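Local coordinates for protein ElaA (Pseudomonas aeruginosa, PDB 1XEB) that belongs to the GNAT superfamily and probably acts as an N-acetyltransferase, passing an acyl group from acyl-CoA to an amine, at residues Y125-T134 with I142-A150. Numbering follows the deposited sequence.
Sequences YGRYGFVAVT and IPHIGMRRA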
ATOM      1  N   TYR A 125      -7.901   2.561 -10.896  1.00 34.87           N
ATOM      2  CA  TYR A 125      -6.464   2.424 -11.108  1.00 33.01           C
ATOM      3  C   TYR A 125      -6.111   2.597 -12.574  1.00 32.49           C
ATOM      4  O   TYR A 125      -5.042   3.095 -12.906  1.00 34.34           O
ATOM      5  CB  TYR A 125      -5.991   1.052 -10.618  1.00 31.82           C
ATOM      6  CG  TYR A 125      -6.120   0.883  -9.130  1.00 31.11           C
ATOM      7  CD1 TYR A 125      -5.233   1.505  -8.258  1.00 30.26           C
ATOM      8  CD2 TYR A 125      -7.161   0.142  -8.588  1.00 30.18           C
ATOM      9  CE1 TYR A 125      -5.384   1.394  -6.886  1.00 31.12           C
ATOM     10  CE2 TYR A 125      -7.324   0.031  -7.224  1.00 30.08           C
ATOM     11  CZ  TYR A 125      -6.437   0.658  -6.374  1.00 30.86           C
ATOM     12  OH  TYR A 125      -6.628   0.567  -5.008  1.00 32.88           O
ATOM     13  N   GLY A 126      -7.012   2.175 -13.451  1.00 31.47           N
ATOM     14  CA  GLY A 126      -6.751   2.309 -14.866  1.00 30.90           C
ATOM     15  C   GLY A 126      -6.457   3.754 -15.199  1.00 33.03           C
ATOM     16  O   GLY A 126      -5.748   4.045 -16.161  1.00 32.33           O
ATOM     17  N   ARG A 127      -7.002   4.667 -14.398  1.00 33.47           N
ATOM     18  CA  ARG A 127      -6.779   6.093 -14.620  1.00 34.12           C
ATOM     19  C   ARG A 127      -5.384   6.497 -14.181  1.00 32.83           C
ATOM     20  O   ARG A 127      -4.888   7.565 -14.546  1.00 31.95           O
ATOM     21  CB  ARG A 127      -7.835   6.926 -13.887  1.00 34.80           C
ATOM     22  CG  ARG A 127      -9.092   7.138 -14.727  1.00 39.24           C
ATOM     23  CD  ARG A 127     -10.347   6.791 -13.958  1.00 41.46           C
ATOM     24  NE  ARG A 127     -11.446   6.483 -14.868  1.00 45.42           N
ATOM     25  CZ  ARG A 127     -12.623   6.001 -14.477  1.00 45.67           C
ATOM     26  NH1 ARG A 127     -12.851   5.771 -13.187  1.00 45.75           N
ATOM     27  NH2 ARG A 127     -13.569   5.753 -15.372  1.00 44.86           N
ATOM     28  N   TYR A 128      -4.750   5.644 -13.388  1.00 30.32           N
ATOM     29  CA  TYR A 128      -3.393   5.927 -12.946  1.00 29.44           C
ATOM     30  C   TYR A 128      -2.456   5.203 -13.897  1.00 27.75           C
ATOM     31  O   TYR A 128      -1.248   5.145 -13.693  1.00 25.49           O
ATOM     32  CB  TYR A 128      -3.187   5.446 -11.520  1.00 29.58           C
ATOM     33  CG  TYR A 128      -3.563   6.464 -10.479  1.00 30.60           C
ATOM     34  CD1 TYR A 128      -2.595   7.290  -9.912  1.00 31.37           C
ATOM     35  CD2 TYR A 128      -4.875   6.574 -10.029  1.00 30.37           C
ATOM     36  CE1 TYR A 128      -2.922   8.197  -8.911  1.00 33.39           C
ATOM     37  CE2 TYR A 128      -5.216   7.478  -9.027  1.00 32.35           C
ATOM     38  CZ  TYR A 128      -4.237   8.283  -8.468  1.00 32.86           C
ATOM     39  OH  TYR A 128      -4.552   9.147  -7.445  1.00 31.00           O
ATOM     40  N   GLY A 129      -3.040   4.642 -14.943  1.00 27.33           N
ATOM     41  CA  GLY A 129      -2.239   3.951 -15.925  1.00 29.82           C
ATOM     42  C   GLY A 129      -2.070   2.470 -15.708  1.00 30.19           C
ATOM     43  O   GLY A 129      -1.286   1.831 -16.411  1.00 31.58           O
ATOM     44  N   PHE A 130      -2.787   1.909 -14.745  1.00 30.51           N
ATOM     45  CA  PHE A 130      -2.675   0.477 -14.501  1.00 31.49           C
ATOM     46  C   PHE A 130      -3.572  -0.285 -15.474  1.00 31.01           C
ATOM     47  O   PHE A 130      -4.635   0.197 -15.847  1.00 29.15           O
ATOM     48  CB  PHE A 130      -3.067   0.150 -13.059  1.00 31.34           C
ATOM     49  CG  PHE A 130      -2.012   0.510 -12.040  1.00 30.66           C
ATOM     50  CD1 PHE A 130      -1.054  -0.421 -11.653  1.00 30.89           C
ATOM     51  CD2 PHE A 130      -1.989   1.775 -11.461  1.00 27.90           C
ATOM     52  CE1 PHE A 130      -0.080  -0.095 -10.689  1.00 31.36           C
ATOM     53  CE2 PHE A 130      -1.034   2.110 -10.512  1.00 28.99           C
ATOM     54  CZ  PHE A 130      -0.073   1.170 -10.120  1.00 30.15           C
ATOM     55  N   VAL A 131      -3.124  -1.468 -15.897  1.00 31.46           N
ATOM     56  CA  VAL A 131      -3.896  -2.313 -16.806  1.00 30.43           C
ATOM     57  C   VAL A 131      -3.954  -3.719 -16.220  1.00 29.49           C
ATOM     58  O   VAL A 131      -3.007  -4.163 -15.577  1.00 29.86           O
ATOM     59  CB  VAL A 131      -3.248  -2.375 -18.217  1.00 33.17           C
ATOM     60  CG1 VAL A 131      -4.053  -3.311 -19.130  1.00 31.46           C
ATOM     61  CG2 VAL A 131      -3.193  -0.976 -18.828  1.00 31.93           C
ATOM     62  N   ALA A 132      -5.061  -4.415 -16.445  1.00 27.94           N
ATOM     63  CA  ALA A 132      -5.240  -5.773 -15.926  1.00 28.56           C
ATOM     64  C   ALA A 132      -4.192  -6.762 -16.437  1.00 28.89           C
ATOM     65  O   ALA A 132      -3.880  -6.778 -17.633  1.00 29.51           O
ATOM     66  CB  ALA A 132      -6.636  -6.274 -16.278  1.00 26.30           C
ATOM     67  N   VAL A 133      -3.640  -7.582 -15.543  1.00 28.64           N
ATOM     68  CA  VAL A 133      -2.643  -8.580 -15.964  1.00 28.76           C
ATOM     69  C   VAL A 133      -2.924 -10.006 -15.501  1.00 27.59           C
ATOM     70  O   VAL A 133      -2.145 -10.906 -15.771  1.00 28.23           O
ATOM     71  CB  VAL A 133      -1.207  -8.201 -15.510  1.00 29.03           C
ATOM     72  CG1 VAL A 133      -0.615  -7.159 -16.468  1.00 25.52           C
ATOM     73  CG2 VAL A 133      -1.239  -7.675 -14.070  1.00 27.57           C
ATOM     74  N   THR A 134      -4.025 -10.211 -14.793  1.00 28.04           N
ATOM     75  CA  THR A 134      -4.381 -11.547 -14.334  1.00 28.72           C
ATOM     76  C   THR A 134      -5.882 -11.710 -14.481  1.00 31.68           C
ATOM     77  O   THR A 134      -6.586 -10.753 -14.778  1.00 30.79           O
ATOM     78  CB  THR A 134      -4.018 -11.784 -12.837  1.00 25.98           C
ATOM     79  OG1 THR A 134      -4.812 -10.930 -12.004  1.00 24.85           O
ATOM     80  CG2 THR A 134      -2.546 -11.509 -12.595  1.00 23.82           C
ATOM     81  N   ILE A 142     -13.154 -11.977  -1.638  1.00 44.99           N
ATOM     82  CA  ILE A 142     -13.407 -10.711  -2.318  1.00 41.45           C
ATOM     83  C   ILE A 142     -12.671 -10.761  -3.647  1.00 39.06           C
ATOM     84  O   ILE A 142     -11.467 -11.006  -3.691  1.00 36.90           O
ATOM     85  CB  ILE A 142     -12.850  -9.511  -1.547  1.00 42.29           C
ATOM     86  CG1 ILE A 142     -13.554  -9.352  -0.196  1.00 44.07           C
ATOM     87  CG2 ILE A 142     -13.025  -8.256  -2.394  1.00 41.79           C
ATOM     88  CD1 ILE A 142     -14.906  -8.647  -0.277  1.00 46.53           C
ATOM     89  N   PRO A 143     -13.381 -10.523  -4.755  1.00 38.07           N
ATOM     90  CA  PRO A 143     -12.682 -10.568  -6.044  1.00 36.35           C
ATOM     91  C   PRO A 143     -11.644  -9.468  -6.248  1.00 35.68           C
ATOM     92  O   PRO A 143     -11.914  -8.289  -6.040  1.00 34.24           O
ATOM     93  CB  PRO A 143     -13.820 -10.528  -7.065  1.00 36.86           C
ATOM     94  CG  PRO A 143     -14.959  -9.905  -6.313  1.00 38.55           C
ATOM     95  CD  PRO A 143     -14.840 -10.487  -4.938  1.00 36.96           C
ATOM     96  N   HIS A 144     -10.447  -9.892  -6.650  1.00 34.12           N
ATOM     97  CA  HIS A 144      -9.313  -9.013  -6.897  1.00 32.37           C
ATOM     98  C   HIS A 144      -8.775  -9.301  -8.283  1.00 30.83           C
ATOM     99  O   HIS A 144      -9.124 -10.298  -8.898  1.00 31.19           O
ATOM    100  CB  HIS A 144      -8.193  -9.268  -5.889  1.00 32.12           C
ATOM    101  CG  HIS A 144      -8.399  -8.599  -4.571  1.00 34.52           C
ATOM    102  ND1 HIS A 144      -9.471  -8.878  -3.754  1.00 34.72           N
ATOM    103  CD2 HIS A 144      -7.653  -7.675  -3.914  1.00 35.11           C
ATOM    104  CE1 HIS A 144      -9.375  -8.159  -2.649  1.00 36.24           C
ATOM    105  NE2 HIS A 144      -8.280  -7.420  -2.721  1.00 34.63           N
ATOM    106  N   ILE A 145      -7.895  -8.436  -8.756  1.00 28.29           N
ATOM    107  CA  ILE A 145      -7.327  -8.593 -10.071  1.00 26.04           C
ATOM    108  C   ILE A 145      -5.988  -7.870 -10.061  1.00 24.88           C
ATOM    109  O   ILE A 145      -5.887  -6.748  -9.601  1.00 23.88           O
ATOM    110  CB  ILE A 145      -8.298  -7.995 -11.134  1.00 29.31           C
ATOM    111  CG1 ILE A 145      -7.760  -8.203 -12.539  1.00 27.66           C
ATOM    112  CG2 ILE A 145      -8.521  -6.511 -10.870  1.00 29.35           C
ATOM    113  CD1 ILE A 145      -8.809  -7.895 -13.604  1.00 32.52           C
ATOM    114  N   GLY A 146      -4.951  -8.535 -10.543  1.00 24.10           N
ATOM    115  CA  GLY A 146      -3.649  -7.911 -10.557  1.00 23.67           C
ATOM    116  C   GLY A 146      -3.512  -6.959 -11.720  1.00 23.92           C
ATOM    117  O   GLY A 146      -3.862  -7.285 -12.851  1.00 24.18           O
HETATM  118  N   MSE A 147      -2.970  -5.781 -11.436  1.00 26.04           N
HETATM  119  CA  MSE A 147      -2.785  -4.756 -12.445  1.00 27.47           C
HETATM  120  C   MSE A 147      -1.380  -4.202 -12.360  1.00 27.30           C
HETATM  121  O   MSE A 147      -0.815  -4.097 -11.266  1.00 27.82           O
HETATM  122  CB  MSE A 147      -3.792  -3.620 -12.217  1.00 29.50           C
HETATM  123  CG  MSE A 147      -5.230  -4.096 -12.063  1.00 34.51           C
HETATM  124 SE   MSE A 147      -6.522  -2.653 -11.846  1.00 41.25          SE
HETATM  125  CE  MSE A 147      -6.575  -2.083 -13.700  1.00 37.78           C
ATOM    126  N   ARG A 148      -0.804  -3.858 -13.509  1.00 28.17           N
ATOM    127  CA  ARG A 148       0.528  -3.273 -13.513  1.00 30.22           C
ATOM    128  C   ARG A 148       0.530  -2.007 -14.347  1.00 30.86           C
ATOM    129  O   ARG A 148      -0.226  -1.874 -15.305  1.00 30.52           O
ATOM    130  CB  ARG A 148       1.582  -4.252 -14.043  1.00 32.16           C
ATOM    131  CG  ARG A 148       1.465  -4.564 -15.508  1.00 36.14           C
ATOM    132  CD  ARG A 148       2.694  -4.110 -16.258  1.00 38.17           C
ATOM    133  NE  ARG A 148       3.907  -4.746 -15.767  1.00 38.73           N
ATOM    134  CZ  ARG A 148       5.088  -4.664 -16.374  1.00 40.68           C
ATOM    135  NH1 ARG A 148       6.152  -5.268 -15.851  1.00 40.05           N
ATOM    136  NH2 ARG A 148       5.201  -3.990 -17.513  1.00 40.15           N
ATOM    137  N   ARG A 149       1.396  -1.080 -13.961  1.00 32.15           N
ATOM    138  CA  ARG A 149       1.509   0.196 -14.621  1.00 34.34           C
ATOM    139  C   ARG A 149       2.841   0.367 -15.328  1.00 36.94           C
ATOM    140  O   ARG A 149       3.893   0.207 -14.718  1.00 37.08           O
ATOM    141  CB  ARG A 149       1.325   1.306 -13.583  1.00 33.16           C
ATOM    142  CG  ARG A 149       1.562   2.708 -14.097  1.00 31.62           C
ATOM    143  CD  ARG A 149       1.383   3.702 -12.964  1.00 33.94           C
ATOM    144  NE  ARG A 149       1.204   5.062 -13.454  1.00 33.77           N
ATOM    145  CZ  ARG A 149       2.192   5.918 -13.665  1.00 34.55           C
ATOM    146  NH1 ARG A 149       1.917   7.130 -14.119  1.00 34.66           N
ATOM    147  NH2 ARG A 149       3.446   5.569 -13.402  1.00 35.17           N
ATOM    148  N   ALA A 150       2.768   0.696 -16.619  1.00 41.34           N
ATOM    149  CA  ALA A 150       3.925   0.951 -17.483  1.00 44.31           C
ATOM    150  C   ALA A 150       5.101   0.005 -17.290  1.00 47.28           C
ATOM    151  O   ALA A 150       6.172   0.497 -16.853  1.00 47.30           O
ATOM    152  CB  ALA A 150       4.394   2.393 -17.307  1.00 45.68           C
ATOM    153  OXT ALA A 150       4.933  -1.207 -17.590  1.00 49.68           O
TER
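With CG beside its backbone N (chi1 -76°), Phe130 lays its ring beneath CB of Arg149, which sits over the ring centre, 3.5 Å from the centroid, a CH-pi contact. Arg149 CG is anti to the backbone N (chi1 174°), and the extended chain carries NE on to the turn that ends helix 122-126, where it donates to Tyr128 O, although the modelled separation is improbably short. That turn is a Schellman motif with Gly129 as C-prime residue, and Tyr125 O accepts from Tyr128 N and Phe130 N on opposite faces of its plane. Val131 and Arg148 form an antiparallel hydrogen-bonded pair, each N 3.0 Å from the other's O. Beyond it Val133 N donates to Gly146 O (2.7 Å), and Thr134 OG1 accepts from Gly146 N at 2.8 Å, a side chain taking over the pairing. Met147, modelled as selenomethionine, packs SE 3.9 Å from Tyr125 CB; SE lies 5.3 Å from the Tyr125 ring centroid, 60° off the normal, an oblique Met-aromatic contact. The bend at chi3 brings Met147 CE to 3.7 Å from Phe130 O. Strand 130-132 thus pairs with one edge of strand 142-149 while strand 113-118 pairs with the other, within the GNAT-type sheet; helix 92-108 packs on Tyr128 and Arg149, and helix 122-126 meets Met147 through Gln122.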